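PDB 5UY7: peptidoglycan glycosyltransferase from Burkholderia ambifaria, which belongs to the penicillin-binding proteins and combines a dimerisation domain with a penicillin-binding domain of the beta-lactamase clan. Local coordinates for residues T436-V441 / V482-M487; T440-G445 / Y456-K461; G446-A451 / G460-A465; V494-D499 / S517-D522. One frame throughout, in Å; residues are numbered along the deposited sequence. Where two conformers were deposited one is given.

Contact 1. Residues T436-V441 / V482-M487; sequences TMLETV and VGMAPM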
loop_
_atom_site.group_PDB
_atom_site.type_symbol
_atom_site.label_atom_id
_atom_site.label_comp_id
_atom_site.label_asym_id
_atom_site.label_seq_id
_atom_site.Cartn_x
_atom_site.Cartn_y
_atom_site.Cartn_z
ATOM N N THR A 436 3.610 3.814 12.534
ATOM C CA THR A 436 4.246 2.971 13.546
ATOM C C THR A 436 3.900 1.503 13.315
ATOM O O THR A 436 4.779 0.627 13.385
ATOM C CB THR A 436 3.824 3.441 14.946
ATOM O OG1 THR A 436 4.308 4.777 15.158
ATOM C CG2 THR A 436 4.371 2.517 16.057
ATOM N N MET A 437 2.630 1.215 13.008
ATOM C CA MET A 437 2.233 -0.165 12.741
ATOM C C MET A 437 2.904 -0.704 11.484
ATOM O O MET A 437 3.288 -1.878 11.434
ATOM C CB MET A 437 0.713 -0.255 12.618
ATOM C CG MET A 437 -0.010 0.148 13.894
ATOM S SD MET A 437 -1.781 0.164 13.562
ATOM C CE MET A 437 -2.412 0.758 15.140
ATOM N N LEU A 438 3.048 0.134 10.457
ATOM C CA LEU A 438 3.661 -0.342 9.214
ATOM C C LEU A 438 5.118 -0.747 9.421
ATOM O O LEU A 438 5.611 -1.642 8.727
ATOM C CB LEU A 438 3.568 0.728 8.128
ATOM C CG LEU A 438 2.180 0.996 7.540
ATOM C CD1 LEU A 438 2.289 2.113 6.511
ATOM C CD2 LEU A 438 1.559 -0.258 6.903
ATOM N N GLU A 439 5.824 -0.097 10.349
ATOM C CA GLU A 439 7.193 -0.518 10.648
ATOM C C GLU A 439 7.236 -1.938 11.191
ATOM O O GLU A 439 8.212 -2.664 10.952
ATOM C CB GLU A 439 7.846 0.416 11.667
ATOM C CG GLU A 439 8.121 1.804 11.182
ATOM C CD GLU A 439 8.999 2.585 12.161
ATOM O OE1 GLU A 439 10.144 2.159 12.415
ATOM O OE2 GLU A 439 8.508 3.595 12.697
ATOM N N THR A 440 6.213 -2.348 11.960
ATOM C CA THR A 440 6.259 -3.686 12.548
ATOM C C THR A 440 6.133 -4.774 11.492
ATOM O O THR A 440 6.513 -5.921 11.754
ATOM C CB THR A 440 5.169 -3.877 13.619
ATOM O OG1 THR A 440 3.868 -3.982 13.011
ATOM C CG2 THR A 440 5.191 -2.724 14.637
ATOM N N VAL A 441 5.638 -4.428 10.301
ATOM C CA VAL A 441 5.441 -5.409 9.236
ATOM C C VAL A 441 6.772 -5.998 8.785
ATOM O O VAL A 441 6.856 -7.180 8.435
ATOM C CB VAL A 441 4.697 -4.753 8.056
ATOM C CG1 VAL A 441 4.662 -5.694 6.859
ATOM C CG2 VAL A 441 3.286 -4.333 8.468
ATOM N N VAL A 482 3.584 -1.958 -1.259
ATOM C CA VAL A 482 3.625 -0.499 -1.202
ATOM C C VAL A 482 4.122 -0.076 0.174
ATOM O O VAL A 482 3.625 -0.560 1.195
ATOM C CB VAL A 482 2.254 0.135 -1.500
ATOM C CG1 VAL A 482 2.403 1.648 -1.612
ATOM C CG2 VAL A 482 1.662 -0.448 -2.794
ATOM N N GLY A 483 5.086 0.836 0.201
ATOM C CA GLY A 483 5.640 1.263 1.469
ATOM C C GLY A 483 6.217 2.656 1.379
ATOM O O GLY A 483 6.045 3.351 0.379
ATOM N N MET A 484 6.890 3.073 2.455
ATOM C CA MET A 484 7.376 4.451 2.541
ATOM C C MET A 484 8.635 4.471 3.395
ATOM O O MET A 484 8.880 3.555 4.181
ATOM C CB MET A 484 6.290 5.369 3.118
ATOM C CG MET A 484 5.867 4.968 4.553
ATOM S SD MET A 484 4.318 5.719 5.113
ATOM C CE MET A 484 3.151 4.811 4.075
ATOM N N ALA A 485 9.455 5.510 3.210
ATOM C CA ALA A 485 10.768 5.560 3.845
ATOM C C ALA A 485 11.241 7.004 3.887
ATOM O O ALA A 485 10.961 7.760 2.958
ATOM C CB ALA A 485 11.788 4.707 3.070
ATOM N N PRO A 486 11.971 7.411 4.927
ATOM C CA PRO A 486 12.275 6.669 6.148
ATOM C C PRO A 486 11.235 7.010 7.197
ATOM O O PRO A 486 10.706 8.117 7.185
ATOM C CB PRO A 486 13.654 7.199 6.544
ATOM C CG PRO A 486 13.640 8.626 6.084
ATOM C CD PRO A 486 12.714 8.686 4.874
ATOM N N MET A 487 10.962 6.104 8.092
ATOM C CA MET A 487 10.094 6.452 9.199
ATOM C C MET A 487 10.899 7.210 10.253
ATOM O O MET A 487 12.122 7.035 10.355
ATOM C CB MET A 487 9.488 5.187 9.796
ATOM C CG MET A 487 8.689 4.359 8.795
ATOM S SD MET A 487 7.176 5.201 8.280
ATOM C CE MET A 487 6.181 3.767 7.820
#
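Leu438 and Glu439, on helix 428-442, pack against Met484 of strand 477-485 and Met487 shortly after it, inside the beta-lactamase-like domain of this penicillin-binding protein. Leu438 points at the strand and meets both methionine methyls: its CD1 lies 3.7 Å from Met484 CE, and its CB 4.0 Å from Met487 CE. The Leu438 and Met484 side chains cross at about a right angle; a turn about the CG-SD bond of Met484 (chi3 71°) brings its methyl nearer the helix. Glu439 and Met487 instead run alongside each other in opposite directions. Their CG atoms come within 3.5 Å, and Glu439 OE2 reaches 3.5 Å from Met487 CB. Methylenes CB and CG of Met487 thus lie against the Glu439 carboxylate, while OE2 finds its charged partner in Arg457, through a salt bridge. A cis peptide before Pro486 turns the chain, and Met487 then points back at the helix. Around the contact, Leu438 also touches Pro274 of helix 273-282. Met437 lies on Val277 and Leu281 of that helix and on Val317 and Ile321 of helix 317-323, and Met484 is backed by Tyr397, Ile400 and Ala401 of helix 390-401.

Contact 2. Residues T440-G445 / Y456-K461; sequences TVVAPG and YRVGGK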
loop_
_atom_site.group_PDB
_atom_site.type_symbol
_atom_site.label_atom_id
_atom_site.label_comp_id
_atom_site.label_asym_id
_atom_site.label_seq_id
_atom_site.Cartn_x
_atom_site.Cartn_y
_atom_site.Cartn_z
ATOM N N THR A 440 6.213 -2.348 11.960
ATOM C CA THR A 440 6.259 -3.686 12.548
ATOM C C THR A 440 6.133 -4.774 11.492
ATOM O O THR A 440 6.513 -5.921 11.754
ATOM C CB THR A 440 5.169 -3.877 13.619
ATOM O OG1 THR A 440 3.868 -3.982 13.011
ATOM C CG2 THR A 440 5.191 -2.724 14.637
ATOM N N VAL A 441 5.638 -4.428 10.301
ATOM C CA VAL A 441 5.441 -5.409 9.236
ATOM C C VAL A 441 6.772 -5.998 8.785
ATOM O O VAL A 441 6.856 -7.180 8.435
ATOM C CB VAL A 441 4.697 -4.753 8.056
ATOM C CG1 VAL A 441 4.662 -5.694 6.859
ATOM C CG2 VAL A 441 3.286 -4.333 8.468
ATOM N N VAL A 442 7.831 -5.183 8.770
ATOM C CA VAL A 442 9.121 -5.620 8.243
ATOM C C VAL A 442 10.110 -5.987 9.344
ATOM O O VAL A 442 11.205 -6.487 9.036
ATOM C CB VAL A 442 9.738 -4.549 7.315
ATOM C CG1 VAL A 442 8.757 -4.182 6.217
ATOM C CG2 VAL A 442 10.169 -3.325 8.123
ATOM N N ALA A 443 9.765 -5.743 10.619
ATOM C CA ALA A 443 10.568 -6.109 11.774
ATOM C C ALA A 443 10.295 -7.552 12.172
ATOM O O ALA A 443 9.294 -8.142 11.751
ATOM C CB ALA A 443 10.247 -5.172 12.938
ATOM N N PRO A 444 11.165 -8.165 12.982
ATOM C CA PRO A 444 10.854 -9.500 13.499
ATOM C C PRO A 444 9.476 -9.513 14.145
ATOM O O PRO A 444 9.099 -8.581 14.859
ATOM C CB PRO A 444 11.965 -9.749 14.525
ATOM C CG PRO A 444 13.110 -8.922 14.028
ATOM C CD PRO A 444 12.494 -7.696 13.421
ATOM N N GLY A 445 8.725 -10.581 13.880
ATOM C CA GLY A 445 7.344 -10.686 14.289
ATOM C C GLY A 445 6.350 -10.262 13.226
ATOM O O GLY A 445 5.172 -10.637 13.311
ATOM N N TYR A 456 17.734 1.798 7.552
ATOM C CA TYR A 456 16.633 2.756 7.505
ATOM C C TYR A 456 15.376 2.159 8.104
ATOM O O TYR A 456 15.002 1.030 7.774
ATOM C CB TYR A 456 16.340 3.189 6.064
ATOM C CG TYR A 456 17.468 3.964 5.449
ATOM C CD1 TYR A 456 17.567 5.337 5.633
ATOM C CD2 TYR A 456 18.456 3.325 4.710
ATOM C CE1 TYR A 456 18.597 6.051 5.085
ATOM C CE2 TYR A 456 19.510 4.036 4.155
ATOM C CZ TYR A 456 19.570 5.403 4.345
ATOM O OH TYR A 456 20.602 6.123 3.794
ATOM N N ARG A 457 14.699 2.938 8.941
ATOM C CA ARG A 457 13.348 2.581 9.338
ATOM C C ARG A 457 12.401 2.756 8.163
ATOM O O ARG A 457 12.325 3.845 7.587
ATOM C CB ARG A 457 12.900 3.453 10.504
ATOM C CG ARG A 457 13.716 3.195 11.762
ATOM C CD ARG A 457 13.421 4.239 12.815
ATOM N NE ARG A 457 11.989 4.336 13.096
ATOM C CZ ARG A 457 11.464 5.271 13.881
ATOM N NH1 ARG A 457 12.248 6.167 14.460
ATOM N NH2 ARG A 457 10.143 5.311 14.072
ATOM N N VAL A 458 11.679 1.689 7.810
ATOM C CA VAL A 458 10.712 1.713 6.716
ATOM C C VAL A 458 9.460 0.970 7.160
ATOM O O VAL A 458 9.440 0.296 8.191
ATOM C CB VAL A 458 11.266 1.093 5.414
ATOM C CG1 VAL A 458 12.589 1.753 5.011
ATOM C CG2 VAL A 458 11.404 -0.428 5.564
ATOM N N GLY A 459 8.402 1.091 6.361
ATOM C CA GLY A 459 7.210 0.302 6.616
ATOM C C GLY A 459 6.377 0.232 5.360
ATOM O O GLY A 459 6.498 1.075 4.466
ATOM N N GLY A 460 5.522 -0.782 5.304
ATOM C CA GLY A 460 4.672 -0.967 4.143
ATOM C C GLY A 460 3.904 -2.269 4.257
ATOM O O GLY A 460 3.913 -2.926 5.302
ATOM N N LYS A 461 3.247 -2.633 3.155
ATOM C CA LYS A 461 2.434 -3.842 3.119
ATOM C C LYS A 461 2.582 -4.569 1.796
ATOM O O LYS A 461 2.608 -3.947 0.728
ATOM C CB LYS A 461 0.941 -3.533 3.310
ATOM C CG LYS A 461 0.475 -3.491 4.729
ATOM C CD LYS A 461 0.694 -4.802 5.457
ATOM C CE LYS A 461 -0.306 -5.862 5.067
ATOM N NZ LYS A 461 0.085 -7.150 5.670
#
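Val441, in the last turn of helix 428-442, sits over the backbone of strand 459-466 at Gly460. From its CB outward, the valine's branch sits against one carbonyl oxygen. Val441 CB is 3.4 Å from Gly460 O, Val441 CG1 comes closest at 3.3 Å, and Val441 CG2 is 3.5 Å from the same atom. Val441 CG2 alone goes further, reaching 4.0 Å from Lys461 CD. CG1 anti to the backbone N (chi1 172°) turns both methyls toward the oxygen. The lysine starts out from the far side of its strand, but bends at chi2 and chi3 (-60° and -76°) bring its chain back beside Val441, which it crosses at about a right angle. Its NZ is hydrogen-bonded to Ser324 OG, beyond the two segments. One residue on, Val442 makes the second patch: its CG2 lies 3.7 Å from Val458 O and 4.1 Å from Val458 CG2, and these side chains also cross near a right angle. Val442 also touches Ala451, and Val458 touches Val453 and Phe516. Within the five-stranded sheet, 459-466 is an outermost strand, bonded to strand 477-485 through Gly459 and Lys461. Gly460 O instead faces the helix, buried by hydrocarbon and with no polar partner in the model. The helix end thus meets the strand by van der Waals packing alone, much of it against backbone.

Contact 3. Residues G446-A451 / G460-A465; sequences GTSPDA and GKSGTA. With SO4 (sulfate ion), chain B.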
loop_
_atom_site.group_PDB
_atom_site.type_symbol
_atom_site.label_atom_id
_atom_site.label_comp_id
_atom_site.label_asym_id
_atom_site.label_seq_id
_atom_site.Cartn_x
_atom_site.Cartn_y
_atom_site.Cartn_z
ATOM N N GLY A 446 6.795 -9.487 12.232
ATOM C CA GLY A 446 5.939 -9.104 11.127
ATOM C C GLY A 446 6.044 -10.107 9.988
ATOM O O GLY A 446 6.876 -11.008 10.010
ATOM N N THR A 447 5.195 -9.927 8.976
ATOM C CA THR A 447 5.075 -10.940 7.935
ATOM C C THR A 447 5.905 -10.654 6.691
ATOM O O THR A 447 5.957 -11.516 5.804
ATOM C CB THR A 447 3.611 -11.119 7.521
ATOM O OG1 THR A 447 3.091 -9.869 7.067
ATOM C CG2 THR A 447 2.778 -11.638 8.692
ATOM N N SER A 448 6.566 -9.501 6.602
ATOM C CA SER A 448 7.318 -9.123 5.401
ATOM C C SER A 448 8.734 -8.681 5.749
ATOM O O SER A 448 9.156 -7.572 5.410
ATOM C CB SER A 448 6.577 -8.022 4.644
ATOM O OG SER A 448 5.294 -8.485 4.237
ATOM N N PRO A 449 9.523 -9.546 6.391
ATOM C CA PRO A 449 10.887 -9.137 6.754
ATOM C C PRO A 449 11.785 -8.906 5.548
ATOM O O PRO A 449 12.781 -8.174 5.665
ATOM C CB PRO A 449 11.385 -10.310 7.608
ATOM C CG PRO A 449 10.637 -11.484 7.073
ATOM C CD PRO A 449 9.266 -10.959 6.731
ATOM N N ASP A 450 11.454 -9.485 4.395
ATOM C CA ASP A 450 12.244 -9.286 3.187
ATOM C C ASP A 450 12.092 -7.888 2.611
ATOM O O ASP A 450 12.822 -7.544 1.668
ATOM C CB ASP A 450 11.865 -10.317 2.117
ATOM C CG ASP A 450 12.391 -11.709 2.427
ATOM O OD1 ASP A 450 13.004 -11.896 3.498
ATOM O OD2 ASP A 450 12.197 -12.616 1.592
ATOM N N ALA A 451 11.175 -7.081 3.140
ATOM C CA ALA A 451 11.035 -5.693 2.719
ATOM C C ALA A 451 11.812 -4.733 3.602
ATOM O O ALA A 451 11.827 -3.530 3.323
ATOM C CB ALA A 451 9.558 -5.293 2.690
ATOM N N GLY A 460 5.522 -0.782 5.304
ATOM C CA GLY A 460 4.672 -0.967 4.143
ATOM C C GLY A 460 3.904 -2.269 4.257
ATOM O O GLY A 460 3.913 -2.926 5.302
ATOM N N LYS A 461 3.247 -2.633 3.155
ATOM C CA LYS A 461 2.434 -3.842 3.119
ATOM C C LYS A 461 2.582 -4.569 1.796
ATOM O O LYS A 461 2.608 -3.947 0.728
ATOM C CB LYS A 461 0.941 -3.533 3.310
ATOM C CG LYS A 461 0.475 -3.491 4.729
ATOM C CD LYS A 461 0.694 -4.802 5.457
ATOM C CE LYS A 461 -0.306 -5.862 5.067
ATOM N NZ LYS A 461 0.085 -7.150 5.670
ATOM N N SER A 462 2.625 -5.893 1.887
ATOM C CA SER A 462 2.553 -6.766 0.727
ATOM C C SER A 462 1.104 -7.148 0.451
ATOM O O SER A 462 0.246 -7.118 1.340
ATOM C CB SER A 462 3.382 -8.032 0.948
ATOM O OG SER A 462 2.792 -8.847 1.944
ATOM N N GLY A 463 0.841 -7.505 -0.799
ATOM C CA GLY A 463 -0.463 -8.013 -1.189
ATOM C C GLY A 463 -0.301 -8.940 -2.370
ATOM O O GLY A 463 0.631 -8.796 -3.168
ATOM N N THR A 464 -1.211 -9.910 -2.480
ATOM C CA THR A 464 -1.177 -10.861 -3.583
ATOM C C THR A 464 -2.544 -10.931 -4.248
ATOM O O THR A 464 -3.572 -10.987 -3.570
ATOM C CB THR A 464 -0.765 -12.260 -3.110
ATOM O OG1 THR A 464 -1.748 -12.764 -2.201
ATOM C CG2 THR A 464 0.577 -12.215 -2.409
ATOM N N ALA A 465 -2.552 -10.932 -5.577
ATOM C CA ALA A 465 -3.775 -11.095 -6.351
ATOM C C ALA A 465 -3.630 -12.320 -7.240
ATOM O O ALA A 465 -2.659 -12.430 -7.990
ATOM C CB ALA A 465 -4.064 -9.853 -7.199
HETATM S S SO4 B . -0.086 -11.465 1.441
HETATM O O1 SO4 B . 0.800 -10.606 0.649
HETATM O O2 SO4 B . 0.477 -11.662 2.771
HETATM O O3 SO4 B . -0.201 -12.753 0.761
HETATM O O4 SO4 B . -1.424 -10.904 1.578
HETATM O O HOH W 1 1.931 -7.593 7.790
HETATM O O HOH W 2 5.019 -10.485 2.690
HETATM O O HOH W 3 1.992 -10.625 4.698
HETATM O O HOH W 4 2.918 -7.270 4.527
#
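Ser448 of the loop after helix 428-442 faces Ser462 of strand 459-466, with 3.4 Å between Ser448 OG and Ser462 OG. Direct contact is slight, and waters do most of the bridging. Water 1 lies 2.7 Å from Thr447 OG1 and accepts from Lys461 NZ at 2.8 Å. Water 4 joins Ser448 OG, at 2.7 Å, to the strand, accepting from Lys461 NZ at 3.1 Å and from Ser462 N at 3.0 Å. Water 2 links the two serine hydroxyls. Anion binding forms a second group: Ser462 OG, set between its backbone N and carbonyl carbon (chi1 69°) in one of the residue's two conformers, donates from there to sulfate O1 at 3.0 Å, and Thr464 OG1 donates weakly to O3. Water 3 ties Thr447 OG1 to the sulfate, donating to O2 at 2.7 Å. The ion, probably from the crystallisation liquor, is also bonded to Ser270 OG. Lys461-Ser462-Gly463 fits the K(T/S)G pattern of this family, and with Ser270, Lys273 and Ser324 it is consistent with an active-site cleft. Strand 477-485 pairs with this strand and puts Phe481 against Ser448 and Ser462, helix 428-442 packs Val441 on Ser448, and helix 509-526 meets the loop at Asp450 and Ala451.

Contact 4. Residues V494-D499 / S517-D522; sequences VAVSVD and SAIAGD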
loop_
_atom_site.group_PDB
_atom_site.type_symbol
_atom_site.label_atom_id
_atom_site.label_comp_id
_atom_site.label_asym_id
_atom_site.label_seq_id
_atom_site.Cartn_x
_atom_site.Cartn_y
_atom_site.Cartn_z
ATOM N N VAL A 494 7.119 4.117 -2.178
ATOM C CA VAL A 494 7.591 3.208 -3.218
ATOM C C VAL A 494 6.550 2.121 -3.409
ATOM O O VAL A 494 6.155 1.459 -2.444
ATOM C CB VAL A 494 8.953 2.587 -2.864
ATOM C CG1 VAL A 494 9.363 1.555 -3.919
ATOM C CG2 VAL A 494 10.008 3.683 -2.742
ATOM N N ALA A 495 6.138 1.909 -4.657
ATOM C CA ALA A 495 5.134 0.910 -4.994
ATOM C C ALA A 495 5.711 0.002 -6.063
ATOM O O ALA A 495 6.214 0.489 -7.078
ATOM C CB ALA A 495 3.840 1.572 -5.494
ATOM N N VAL A 496 5.649 -1.311 -5.833
ATOM C CA VAL A 496 6.193 -2.275 -6.781
ATOM C C VAL A 496 5.174 -3.378 -7.031
ATOM O O VAL A 496 4.349 -3.711 -6.171
ATOM C CB VAL A 496 7.530 -2.884 -6.295
ATOM C CG1 VAL A 496 8.588 -1.799 -6.115
ATOM C CG2 VAL A 496 7.333 -3.668 -4.999
ATOM N N SER A 497 5.237 -3.950 -8.225
ATOM C CA SER A 497 4.404 -5.106 -8.532
ATOM C C SER A 497 5.141 -6.002 -9.511
ATOM O O SER A 497 5.728 -5.517 -10.486
ATOM C CB SER A 497 3.058 -4.675 -9.107
ATOM O OG SER A 497 2.150 -5.755 -9.082
ATOM N N VAL A 498 5.127 -7.304 -9.238
ATOM C CA VAL A 498 5.745 -8.303 -10.103
ATOM C C VAL A 498 4.631 -9.243 -10.534
ATOM O O VAL A 498 4.023 -9.922 -9.693
ATOM C CB VAL A 498 6.878 -9.064 -9.398
ATOM C CG1 VAL A 498 7.449 -10.139 -10.302
ATOM C CG2 VAL A 498 7.984 -8.096 -8.976
ATOM N N ASP A 499 4.354 -9.280 -11.836
ATOM C CA ASP A 499 3.201 -9.995 -12.365
ATOM C C ASP A 499 3.635 -11.376 -12.824
ATOM O O ASP A 499 4.531 -11.503 -13.667
ATOM C CB ASP A 499 2.561 -9.222 -13.518
ATOM C CG ASP A 499 1.190 -9.754 -13.890
ATOM O OD1 ASP A 499 0.571 -10.451 -13.059
ATOM O OD2 ASP A 499 0.734 -9.486 -15.022
ATOM N N SER A 517 12.524 -3.027 -1.126
ATOM C CA SER A 517 13.667 -2.740 -0.269
ATOM C C SER A 517 14.820 -2.154 -1.069
ATOM O O SER A 517 15.441 -1.168 -0.660
ATOM C CB SER A 517 14.121 -4.010 0.444
ATOM O OG SER A 517 15.356 -3.786 1.106
ATOM N N ALA A 518 15.126 -2.766 -2.213
ATOM C CA ALA A 518 16.233 -2.296 -3.035
ATOM C C ALA A 518 15.974 -0.884 -3.544
ATOM O O ALA A 518 16.845 -0.013 -3.467
ATOM C CB ALA A 518 16.462 -3.264 -4.198
ATOM N N ILE A 519 14.771 -0.629 -4.055
ATOM C CA ILE A 519 14.493 0.694 -4.599
ATOM C C ILE A 519 14.476 1.736 -3.492
ATOM O O ILE A 519 15.034 2.827 -3.645
ATOM C CB ILE A 519 13.181 0.689 -5.398
ATOM C CG1 ILE A 519 13.352 -0.177 -6.643
ATOM C CG2 ILE A 519 12.768 2.125 -5.727
ATOM C CD1 ILE A 519 12.057 -0.384 -7.450
ATOM N N ALA A 520 13.818 1.429 -2.367
ATOM C CA ALA A 520 13.757 2.387 -1.267
ATOM C C ALA A 520 15.150 2.696 -0.728
ATOM O O ALA A 520 15.514 3.864 -0.542
ATOM C CB ALA A 520 12.856 1.849 -0.152
ATOM N N GLY A 521 15.939 1.658 -0.459
ATOM C CA GLY A 521 17.277 1.880 0.072
ATOM C C GLY A 521 18.182 2.610 -0.904
ATOM O O GLY A 521 18.905 3.542 -0.526
ATOM N N ASP A 522 18.162 2.189 -2.171
ATOM C CA ASP A 522 18.998 2.844 -3.171
ATOM C C ASP A 522 18.616 4.308 -3.306
ATOM O O ASP A 522 19.488 5.167 -3.503
ATOM C CB ASP A 522 18.877 2.152 -4.530
ATOM C CG ASP A 522 19.572 0.802 -4.587
ATOM O OD1 ASP A 522 20.264 0.411 -3.619
ATOM O OD2 ASP A 522 19.440 0.128 -5.631
#
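Val494 and Ile519 cross obliquely where strand 492-499 runs beneath helix 509-526, methyl against methyl. Val494 CG1 lies 3.9 Å from Ile519 CG2 and 4.2 Å from Ile519 CB, so this valine branch touches the branch point of the isoleucine. Its other methyl serves a different neighbour: Val494 CG2 is 4.2 Å from Ala520 CA and 4.3 Å from Ala520 CB, where the helix presents only a small side chain. Val494, with CG1 anti to its N (chi1 175°), therefore spreads its two methyls over two successive helix residues. Val496 meets the isoleucine differently. The two side chains slide past each other in opposite directions, and Ile519 CD1 ends 4.0 Å from Val496 CG1. An extended outer arm (chi2 174°) carries CD1 that far from the helix. One isoleucine thus spans Val494 and Val496, CG2 serving the first and CD1 the second. This is helix-on-sheet packing of the beta-lactamase-like fold: a late helix of the domain lies on the five-stranded antiparallel sheet, its segment nearly antiparallel to the strand (153°) with 8.8 Å between axes. Phe516, one turn earlier, touches Val494 and Val496, and Val511 touches Val498. Ile519 also rests on Ala225 and Val227 of strand 222-229 and on Asn210 of helix 201-217.

Contacts 1, 2 and 4 are buried; contact 3 is only partly so and takes in water and a sulfate. Contacts 1 and 2 use neighbouring parts of helix 428-442 against adjacent strands, and a probable backbone hydrogen bond from Met487 N to Arg457 O joins them. Contacts 2 and 3 share Gly460 and Lys461 of strand 459-466, but apolar packing in the first gives way, further along the strand, to hydroxyls and bridging waters in the second. Contact 4 is wholly aliphatic and sits on strand 492-499, paired with strand 477-485 through Gly483 and Val494, so one sheet carries all four. Contacts 3 and 4 also meet, where Ala451 packs on Ser517.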